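Local coordinates for glutathione S-transferase 1 (PDB 4Q5F), which conjugates reduced glutathione to a broad range of hydrophobic electrophiles and can also act as a glutathione peroxidase, at residues Leu32-Ala37 with Arg85-Ala90; Ser102-Phe107 with Asp169-Asp174; Ser157-Gly162 with Glu198-Leu203. All blocks are in the same frame, centred on the assembly; numbering follows the deposited sequence.

Interaction 1 of 3, residues Leu32-Ala37 with Arg85-Ala90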
loop_
_atom_site.group_PDB
_atom_site.type_symbol
_atom_site.label_atom_id
_atom_site.label_comp_id
_atom_site.label_asym_id
_atom_site.label_seq_id
_atom_site.Cartn_x
_atom_site.Cartn_y
_atom_site.Cartn_z
ATOM N N LEU B 32 1.960 13.419 -12.538
ATOM C CA LEU B 32 0.920 13.065 -13.496
ATOM C C LEU B 32 -0.458 13.489 -12.998
ATOM O O LEU B 32 -1.299 13.943 -13.772
ATOM C CB LEU B 32 0.932 11.558 -13.748
ATOM C CG LEU B 32 2.083 11.045 -14.611
ATOM C CD1 LEU B 32 2.265 9.550 -14.428
ATOM C CD2 LEU B 32 1.827 11.374 -16.072
ATOM N N ILE B 33 -0.682 13.340 -11.699
ATOM C CA ILE B 33 -1.971 13.675 -11.107
ATOM C C ILE B 33 -2.193 15.190 -11.109
ATOM O O ILE B 33 -3.311 15.655 -11.327
ATOM C CB ILE B 33 -2.097 13.100 -9.679
ATOM C CG1 ILE B 33 -2.069 11.571 -9.729
ATOM C CG2 ILE B 33 -3.401 13.546 -9.024
ATOM C CD1 ILE B 33 -1.798 10.904 -8.396
ATOM N N PHE B 34 -1.132 15.957 -10.865
ATOM C CA PHE B 34 -1.221 17.411 -10.950
ATOM C C PHE B 34 -1.567 17.846 -12.370
ATOM O O PHE B 34 -2.503 18.619 -12.584
ATOM C CB PHE B 34 0.098 18.074 -10.552
ATOM C CG PHE B 34 0.342 18.117 -9.074
ATOM C CD1 PHE B 34 -0.532 18.784 -8.231
ATOM C CD2 PHE B 34 1.464 17.518 -8.529
ATOM C CE1 PHE B 34 -0.303 18.833 -6.870
ATOM C CE2 PHE B 34 1.701 17.564 -7.170
ATOM C CZ PHE B 34 0.816 18.223 -6.338
ATOM N N HIS B 35 -0.805 17.347 -13.336
ATOM C CA HIS B 35 -0.942 17.788 -14.718
ATOM C C HIS B 35 -2.297 17.422 -15.310
ATOM O O HIS B 35 -2.854 18.182 -16.098
ATOM C CB HIS B 35 0.196 17.230 -15.572
ATOM C CG HIS B 35 1.470 18.003 -15.439
ATOM N ND1 HIS B 35 2.519 17.586 -14.647
ATOM C CD2 HIS B 35 1.854 19.181 -15.981
ATOM C CE1 HIS B 35 3.498 18.468 -14.717
ATOM N NE2 HIS B 35 3.122 19.446 -15.520
ATOM N N GLN B 36 -2.830 16.267 -14.926
ATOM C CA GLN B 36 -4.157 15.872 -15.381
ATOM C C GLN B 36 -5.182 16.892 -14.906
ATOM O O GLN B 36 -6.012 17.368 -15.679
ATOM C CB GLN B 36 -4.528 14.487 -14.849
ATOM C CG GLN B 36 -5.969 14.067 -15.137
ATOM C CD GLN B 36 -6.306 14.092 -16.614
ATOM O OE1 GLN B 36 -5.419 14.101 -17.467
ATOM N NE2 GLN B 36 -7.594 14.105 -16.924
ATOM N N ALA B 37 -5.105 17.223 -13.623
ATOM C CA ALA B 37 -6.049 18.137 -12.998
ATOM C C ALA B 37 -5.782 19.591 -13.390
ATOM O O ALA B 37 -6.613 20.466 -13.154
ATOM C CB ALA B 37 -5.986 17.979 -11.494
ATOM N N ARG B 85 -8.213 12.605 -4.438
ATOM C CA ARG B 85 -9.457 13.005 -3.795
ATOM C C ARG B 85 -9.660 14.514 -3.868
ATOM O O ARG B 85 -10.778 14.986 -4.070
ATOM C CB ARG B 85 -9.469 12.531 -2.342
ATOM C CG ARG B 85 -9.710 11.040 -2.214
ATOM C CD ARG B 85 -9.226 10.475 -0.892
ATOM N NE ARG B 85 -10.079 10.865 0.227
ATOM C CZ ARG B 85 -10.297 10.116 1.306
ATOM N NH1 ARG B 85 -9.732 8.917 1.425
ATOM N NH2 ARG B 85 -11.089 10.562 2.272
ATOM N N GLN B 86 -8.574 15.263 -3.709
ATOM C CA GLN B 86 -8.630 16.717 -3.806
ATOM C C GLN B 86 -9.088 17.166 -5.189
ATOM O O GLN B 86 -9.765 18.186 -5.318
ATOM C CB GLN B 86 -7.257 17.325 -3.503
ATOM C CG GLN B 86 -6.886 17.335 -2.028
ATOM C CD GLN B 86 -7.806 18.207 -1.199
ATOM O OE1 GLN B 86 -8.195 19.296 -1.620
ATOM N NE2 GLN B 86 -8.164 17.728 -0.013
ATOM N N PHE B 87 -8.722 16.401 -6.216
ATOM C CA PHE B 87 -8.954 16.811 -7.602
ATOM C C PHE B 87 -10.089 16.042 -8.279
ATOM O O PHE B 87 -10.267 16.134 -9.494
ATOM C CB PHE B 87 -7.675 16.641 -8.430
ATOM C CG PHE B 87 -6.479 17.372 -7.875
ATOM C CD1 PHE B 87 -6.627 18.383 -6.936
ATOM C CD2 PHE B 87 -5.202 17.050 -8.305
ATOM C CE1 PHE B 87 -5.524 19.049 -6.435
ATOM C CE2 PHE B 87 -4.097 17.714 -7.806
ATOM C CZ PHE B 87 -4.258 18.714 -6.870
ATOM N N GLY B 88 -10.854 15.283 -7.501
ATOM C CA GLY B 88 -11.965 14.525 -8.047
ATOM C C GLY B 88 -11.531 13.462 -9.041
ATOM O O GLY B 88 -12.226 13.202 -10.024
ATOM N N LEU B 89 -10.377 12.852 -8.784
ATOM C CA LEU B 89 -9.852 11.774 -9.619
ATOM C C LEU B 89 -9.713 10.497 -8.798
ATOM O O LEU B 89 -8.796 9.704 -9.014
ATOM C CB LEU B 89 -8.488 12.165 -10.197
ATOM C CG LEU B 89 -8.479 13.299 -11.221
ATOM C CD1 LEU B 89 -7.059 13.778 -11.467
ATOM C CD2 LEU B 89 -9.119 12.838 -12.520
ATOM N N ALA B 90 -10.632 10.305 -7.856
ATOM C CA ALA B 90 -10.537 9.207 -6.898
ATOM C C ALA B 90 -11.714 8.237 -6.988
ATOM O O ALA B 90 -11.672 7.161 -6.398
ATOM C CB ALA B 90 -10.418 9.763 -5.485
#

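Interaction 2 of 3, residues Ser102-Phe107 with Asp169-Asp174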
loop_
_atom_site.group_PDB
_atom_site.type_symbol
_atom_site.label_atom_id
_atom_site.label_comp_id
_atom_site.label_asym_id
_atom_site.label_seq_id
_atom_site.Cartn_x
_atom_site.Cartn_y
_atom_site.Cartn_z
ATOM N N SER B 102 -8.126 -0.619 -4.407
ATOM C CA SER B 102 -7.952 -2.060 -4.521
ATOM C C SER B 102 -7.061 -2.424 -5.703
ATOM O O SER B 102 -6.111 -3.189 -5.558
ATOM C CB SER B 102 -9.311 -2.748 -4.662
ATOM O OG SER B 102 -9.183 -4.155 -4.547
ATOM N N ILE B 103 -7.360 -1.872 -6.874
ATOM C CA ILE B 103 -6.605 -2.223 -8.069
ATOM C C ILE B 103 -5.167 -1.713 -7.994
ATOM O O ILE B 103 -4.253 -2.345 -8.520
ATOM C CB ILE B 103 -7.287 -1.702 -9.360
ATOM C CG1 ILE B 103 -6.540 -2.192 -10.608
ATOM C CG2 ILE B 103 -7.372 -0.183 -9.357
ATOM C CD1 ILE B 103 -6.509 -3.704 -10.769
ATOM N N PHE B 104 -4.962 -0.576 -7.336
ATOM C CA PHE B 104 -3.615 -0.032 -7.211
ATOM C C PHE B 104 -2.776 -0.852 -6.236
ATOM O O PHE B 104 -1.570 -1.004 -6.430
ATOM C CB PHE B 104 -3.632 1.435 -6.779
ATOM C CG PHE B 104 -2.268 2.064 -6.765
ATOM C CD1 PHE B 104 -1.649 2.419 -7.951
ATOM C CD2 PHE B 104 -1.598 2.283 -5.573
ATOM C CE1 PHE B 104 -0.390 2.990 -7.949
ATOM C CE2 PHE B 104 -0.338 2.855 -5.566
ATOM C CZ PHE B 104 0.266 3.208 -6.754
ATOM N N ASP B 105 -3.412 -1.379 -5.194
ATOM C CA ASP B 105 -2.724 -2.252 -4.248
ATOM C C ASP B 105 -2.265 -3.536 -4.936
ATOM O O ASP B 105 -1.207 -4.077 -4.616
ATOM C CB ASP B 105 -3.628 -2.599 -3.063
ATOM C CG ASP B 105 -3.639 -1.521 -1.991
ATOM O OD1 ASP B 105 -2.877 -0.537 -2.107
ATOM O OD2 ASP B 105 -4.408 -1.667 -1.018
ATOM N N GLN B 106 -3.066 -4.029 -5.875
ATOM C CA GLN B 106 -2.691 -5.220 -6.627
ATOM C C GLN B 106 -1.528 -4.889 -7.553
ATOM O O GLN B 106 -0.608 -5.690 -7.728
ATOM C CB GLN B 106 -3.873 -5.760 -7.437
ATOM C CG GLN B 106 -3.567 -7.055 -8.181
ATOM C CD GLN B 106 -3.176 -8.188 -7.250
ATOM O OE1 GLN B 106 -3.594 -8.228 -6.094
ATOM N NE2 GLN B 106 -2.364 -9.114 -7.749
ATOM N N PHE B 107 -1.580 -3.703 -8.151
ATOM C CA PHE B 107 -0.475 -3.208 -8.959
ATOM C C PHE B 107 0.777 -3.075 -8.098
ATOM O O PHE B 107 1.888 -3.350 -8.551
ATOM C CB PHE B 107 -0.833 -1.862 -9.587
ATOM C CG PHE B 107 0.360 -1.060 -10.018
ATOM C CD1 PHE B 107 1.020 -1.353 -11.200
ATOM C CD2 PHE B 107 0.820 -0.008 -9.243
ATOM C CE1 PHE B 107 2.119 -0.615 -11.597
ATOM C CE2 PHE B 107 1.919 0.733 -9.636
ATOM C CZ PHE B 107 2.569 0.429 -10.814
ATOM N N ASP B 169 -5.252 5.001 -12.475
ATOM C CA ASP B 169 -5.038 4.848 -13.909
ATOM C C ASP B 169 -3.761 5.554 -14.349
ATOM O O ASP B 169 -2.964 5.002 -15.108
ATOM C CB ASP B 169 -6.228 5.407 -14.690
ATOM C CG ASP B 169 -7.516 4.650 -14.420
ATOM O OD1 ASP B 169 -7.502 3.403 -14.494
ATOM O OD2 ASP B 169 -8.542 5.304 -14.132
ATOM N N LEU B 170 -3.573 6.779 -13.867
ATOM C CA LEU B 170 -2.430 7.594 -14.260
ATOM C C LEU B 170 -1.101 6.967 -13.842
ATOM O O LEU B 170 -0.152 6.920 -14.624
ATOM C CB LEU B 170 -2.550 8.994 -13.653
ATOM C CG LEU B 170 -3.799 9.793 -14.038
ATOM C CD1 LEU B 170 -3.857 11.099 -13.261
ATOM C CD2 LEU B 170 -3.833 10.061 -15.535
ATOM N N VAL B 171 -1.037 6.488 -12.604
ATOM C CA VAL B 171 0.201 5.941 -12.060
ATOM C C VAL B 171 0.511 4.568 -12.649
ATOM O O VAL B 171 1.657 4.276 -12.992
ATOM C CB VAL B 171 0.140 5.833 -10.521
ATOM C CG1 VAL B 171 1.429 5.233 -9.963
ATOM C CG2 VAL B 171 -0.110 7.202 -9.907
ATOM N N ILE B 172 -0.514 3.727 -12.751
ATOM C CA ILE B 172 -0.346 2.369 -13.255
ATOM C C ILE B 172 0.184 2.375 -14.686
ATOM O O ILE B 172 1.204 1.753 -14.978
ATOM C CB ILE B 172 -1.679 1.581 -13.189
ATOM C CG1 ILE B 172 -2.005 1.232 -11.737
ATOM C CG2 ILE B 172 -1.609 0.293 -14.018
ATOM C CD1 ILE B 172 -3.410 0.702 -11.521
ATOM N N THR B 173 -0.509 3.082 -15.569
ATOM C CA THR B 173 -0.167 3.085 -16.986
ATOM C C THR B 173 1.219 3.671 -17.255
ATOM O O THR B 173 1.919 3.225 -18.163
ATOM C CB THR B 173 -1.203 3.864 -17.808
ATOM O OG1 THR B 173 -1.350 5.184 -17.271
ATOM C CG2 THR B 173 -2.544 3.150 -17.777
ATOM N N ASP B 174 1.616 4.667 -16.471
ATOM C CA ASP B 174 2.935 5.268 -16.636
ATOM C C ASP B 174 4.018 4.268 -16.259
ATOM O O ASP B 174 5.017 4.125 -16.964
ATOM C CB ASP B 174 3.076 6.527 -15.780
ATOM C CG ASP B 174 4.411 7.220 -15.983
ATOM O OD1 ASP B 174 4.596 7.857 -17.043
ATOM O OD2 ASP B 174 5.271 7.132 -15.083
#

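Interaction 3 of 3, residues Ser157-Gly162 with Glu198-Leu203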
loop_
_atom_site.group_PDB
_atom_site.type_symbol
_atom_site.label_atom_id
_atom_site.label_comp_id
_atom_site.label_asym_id
_atom_site.label_seq_id
_atom_site.Cartn_x
_atom_site.Cartn_y
_atom_site.Cartn_z
ATOM N N SER B 157 -15.803 0.167 -19.500
ATOM C CA SER B 157 -15.239 1.477 -19.781
ATOM C C SER B 157 -13.739 1.307 -20.010
ATOM O O SER B 157 -13.202 0.208 -19.858
ATOM C CB SER B 157 -15.499 2.427 -18.611
ATOM O OG SER B 157 -14.718 2.071 -17.484
ATOM N N GLU B 158 -13.064 2.396 -20.355
ATOM C CA GLU B 158 -11.646 2.346 -20.706
ATOM C C GLU B 158 -10.730 2.373 -19.479
ATOM O O GLU B 158 -9.511 2.298 -19.614
ATOM C CB GLU B 158 -11.299 3.515 -21.635
ATOM C CG GLU B 158 -11.830 4.850 -21.141
ATOM C CD GLU B 158 -13.148 5.241 -21.788
ATOM O OE1 GLU B 158 -13.163 5.485 -23.014
ATOM O OE2 GLU B 158 -14.167 5.303 -21.067
ATOM N N TYR B 159 -11.320 2.476 -18.291
ATOM C CA TYR B 159 -10.552 2.590 -17.049
ATOM C C TYR B 159 -10.868 1.468 -16.068
ATOM O O TYR B 159 -11.862 0.759 -16.223
ATOM C CB TYR B 159 -10.813 3.952 -16.401
ATOM C CG TYR B 159 -10.589 5.099 -17.361
ATOM C CD1 TYR B 159 -9.322 5.369 -17.860
ATOM C CD2 TYR B 159 -11.641 5.902 -17.782
ATOM C CE1 TYR B 159 -9.109 6.406 -18.746
ATOM C CE2 TYR B 159 -11.434 6.945 -18.669
ATOM C CZ TYR B 159 -10.164 7.190 -19.147
ATOM O OH TYR B 159 -9.944 8.222 -20.030
ATOM N N MET B 160 -10.007 1.311 -15.067
ATOM C CA MET B 160 -10.160 0.256 -14.072
ATOM C C MET B 160 -11.477 0.418 -13.336
ATOM O O MET B 160 -12.210 -0.552 -13.145
ATOM C CB MET B 160 -8.997 0.285 -13.075
ATOM C CG MET B 160 -7.674 -0.187 -13.656
ATOM S SD MET B 160 -7.750 -1.898 -14.215
ATOM C CE MET B 160 -6.137 -2.084 -14.965
ATOM N N VAL B 161 -11.768 1.649 -12.926
ATOM C CA VAL B 161 -12.999 1.954 -12.214
ATOM C C VAL B 161 -13.668 3.171 -12.848
ATOM O O VAL B 161 -13.003 4.158 -13.163
ATOM C CB VAL B 161 -12.736 2.267 -10.722
ATOM C CG1 VAL B 161 -14.058 2.290 -9.946
ATOM C CG2 VAL B 161 -11.726 1.276 -10.107
ATOM N N GLY B 162 -14.982 3.092 -13.042
ATOM C CA GLY B 162 -15.758 4.223 -13.520
ATOM C C GLY B 162 -15.527 4.568 -14.979
ATOM O O GLY B 162 -14.697 3.958 -15.654
ATOM N N GLU B 198 -2.447 3.072 -23.937
ATOM C CA GLU B 198 -2.466 4.007 -25.058
ATOM C C GLU B 198 -3.482 5.114 -24.800
ATOM O O GLU B 198 -3.215 6.290 -25.045
ATOM C CB GLU B 198 -2.826 3.275 -26.353
ATOM C CG GLU B 198 -2.634 4.107 -27.612
ATOM C CD GLU B 198 -3.327 3.503 -28.822
ATOM O OE1 GLU B 198 -4.574 3.567 -28.888
ATOM O OE2 GLU B 198 -2.628 2.959 -29.703
ATOM N N HIS B 199 -4.650 4.722 -24.297
ATOM C CA HIS B 199 -5.746 5.653 -24.051
ATOM C C HIS B 199 -5.370 6.725 -23.028
ATOM O O HIS B 199 -5.402 7.917 -23.331
ATOM C CB HIS B 199 -6.980 4.887 -23.567
ATOM C CG HIS B 199 -8.180 5.753 -23.327
ATOM N ND1 HIS B 199 -9.340 5.632 -24.054
ATOM C CD2 HIS B 199 -8.393 6.751 -22.434
ATOM C CE1 HIS B 199 -10.223 6.519 -23.624
ATOM N NE2 HIS B 199 -9.673 7.209 -22.644
ATOM N N VAL B 200 -5.030 6.290 -21.817
ATOM C CA VAL B 200 -4.724 7.201 -20.716
ATOM C C VAL B 200 -3.640 8.203 -21.107
ATOM O O VAL B 200 -3.733 9.386 -20.786
ATOM C CB VAL B 200 -4.265 6.415 -19.460
ATOM C CG1 VAL B 200 -3.848 7.368 -18.318
ATOM C CG2 VAL B 200 -5.364 5.444 -19.014
ATOM N N ARG B 201 -2.621 7.727 -21.812
ATOM C CA ARG B 201 -1.485 8.569 -22.164
ATOM C C ARG B 201 -1.773 9.445 -23.382
ATOM O O ARG B 201 -0.969 10.310 -23.736
ATOM C CB ARG B 201 -0.243 7.704 -22.381
ATOM C CG ARG B 201 0.312 7.150 -21.076
ATOM C CD ARG B 201 1.147 5.901 -21.277
ATOM N NE ARG B 201 2.399 6.166 -21.979
ATOM C CZ ARG B 201 3.485 6.677 -21.408
ATOM N NH1 ARG B 201 3.480 6.998 -20.120
ATOM N NH2 ARG B 201 4.579 6.877 -22.129
ATOM N N GLU B 202 -2.922 9.223 -24.013
ATOM C CA GLU B 202 -3.385 10.085 -25.096
ATOM C C GLU B 202 -4.324 11.170 -24.573
ATOM O O GLU B 202 -4.764 12.033 -25.333
ATOM C CB GLU B 202 -4.070 9.265 -26.191
ATOM C CG GLU B 202 -3.093 8.617 -27.162
ATOM C CD GLU B 202 -3.780 7.753 -28.201
ATOM O OE1 GLU B 202 -5.024 7.638 -28.155
ATOM O OE2 GLU B 202 -3.076 7.191 -29.066
ATOM N N LEU B 203 -4.631 11.124 -23.278
ATOM C CA LEU B 203 -5.371 12.210 -22.641
ATOM C C LEU B 203 -4.576 13.504 -22.826
ATOM O O LEU B 203 -3.366 13.513 -22.598
ATOM C CB LEU B 203 -5.584 11.927 -21.153
ATOM C CG LEU B 203 -6.604 10.842 -20.797
ATOM C CD1 LEU B 203 -6.508 10.482 -19.322
ATOM C CD2 LEU B 203 -8.017 11.297 -21.140
#

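Interaction 1 of 3, residues Leu32-Ala37 with Arg85-Ala90
F87, the first residue to leave helical geometry after helix 76-86, meets F34 of helix 27-37 through an oblique pair of rings, the planes 52° apart and the centroids 6.0 Å from each other. The nearest pair is F34 CD1 and F87 CE2, 3.7 Å apart, and the F34 atom lies close to the plane of the F87 ring, at its edge. F34 leaves its own helix pointing away from 85-90, yet with CG anti to the carbonyl carbon (chi1 -77°) its ring swings back to F87; F41 stacks on it elsewhere.

Aliphatic contacts complete the interface. The methyl CB of A37 approaches F87 CD2 to 3.4 Å, and so small a residue lets the ring come close to the helix end, where the two backbones are nearest. I33 presents its branch methyl, CG2 lying 4.0 Å from F87 CD2, while its side chain crosses that of F87 at about a right angle. L89 inserts CD1 among I33, Q36 and A37, and its closest partner is the aliphatic part of Q36, with CG 3.8 Å from L89 CD1. Q36 thus gives its methylene to the apolar side of the contact.

No hydrogen bond crosses between the segments. Between F87 and L89, G88 has a positive phi (63°), a conformation glycine adopts easily, and the chain turns there so that both apolar side chains face helix 27-37. The end of helix 27-37 thus packs on the turn that follows helix 76-86, an arrangement within the thioredoxin-like N-terminal domain that binds glutathione in these transferases.

Interaction 2 of 3, residues Ser102-Phe107 with Asp169-Asp174
Segments 102-107 of helix 94-114 and 169-174 of helix 167-182 run in nearly the same direction, their axes 24° apart and 10.5 Å from each other at closest approach, with F107 and I172 the residues whose CA atoms lie nearest. At that spacing the gap is bridged by large side chains, and the contact is wholly apolar: no hydrogen bond passes between the segments.

I172 is the centre. Its CG1 methylene sits over one face of the F107 ring, 4.0 Å from the centroid and displaced toward the rim, in a CH-pi contact 23° off the ring normal. The two side chains slide past each other in opposite directions, and I172 CD1 continues beyond the ring to F107 CB, 4.1 Å away. A beta-branched isoleucine suits this place, since its longer branch can lay CG1 on the ring and carry CD1 on toward I103.

F104 offers its edge instead. Its CE1 meets V171 CG1 at 3.5 Å, and its CD1 lies 4.0 Å from I172 CG1, so that this one methylene touches the edge of one phenylalanine and the face of another. With CG anti to the backbone N (chi1 -175°), the F104 ring extends from a CB that does not itself aim at helix 167-182. W167 meets the same ring edge-to-face.

Behind the interface, T173 OG1 donates to D169 O at 2.7 Å, and that carbonyl also receives T173 N. The threonine hydroxyl is thereby satisfied by its own helix on the side turned from 102-107, where T173 packs on helix 191-201. Near-parallel helices joined by a buried aromatic and aliphatic seam form the core of the all-helical C-terminal domain of glutathione transferases.

Interaction 3 of 3, residues Ser157-Gly162 with Glu198-Leu203
The imidazole of H199 has E158 CG over one face, 3.7 Å from the ring centroid in a CH-pi contact, and Y159 OH at its edge. That same methylene also lies above one face of the Y159 ring, offset toward its rim, so E158 touches both aromatic groups. V200 CG2 occupies the edge of the tyrosine ring, 3.9 Å from Y159 CE1. The two rings stand almost perpendicular, planes 88° apart and centroids 5.1 Å from each other, although their approach is oblique.

E158 gets there by a sharply folded chain: CG sits between the backbone N and the carbonyl carbon (chi1 48°), which lays it over the imidazole, and the bend at chi2 then turns the carboxylate toward CE1. The carboxylate ends beyond CE1 and above the ring plane, with OE1 3.2 Å from H199 CE1.

The polar link is a weak hydrogen bond from H199 NE2 to Y159 OH, 2.8 Å long but bent to 124° at the hydrogen. Roughly at right angles to that bond, L203 CD2 lies 3.8 Å from Y159 OH, an apolar neighbour from the turn that ends helix 191-201. Tyrosine fits this place because its ring can be buried against V200 while its hydroxyl reaches a polar partner.

Within 157-162 the loop is braced by S157 OG, which donates to G162 O at 2.6 Å from well above the carbonyl plane. S155 OG binds the backbone carbonyls of S157 and Y159.

The contact, which joins the loop before helix 167-182 to helix 191-201, is thus held mainly by ring packing and supplemented by one poorly directed bond. The nearby carboxylate of E158 would probably favour positive charge on the imidazole.

Helix 167-182 ties the three contacts together. Its L170, on the face turned from interaction 2, packs on helix 27-37 of interaction 1, with L170 CD1 3.8 Å from Q36 CB, while L32 CD1 lies 3.4 Å from D174 CB; this joins the N-terminal and C-terminal domains. Toward interaction 3, T173 OG1 is 3.5 Å from V200 CG1, and D169 lies against Y159. Centres are about 14 Å apart for interactions 1 and 2, and about 12 Å for 2 and 3. Interaction 2 is close to the active site, the F104 side chain being about 8 Å from bound glutathione; the I33 side chain of interaction 1 is about 12 Å from bound glutathione. Interaction 3 is remote.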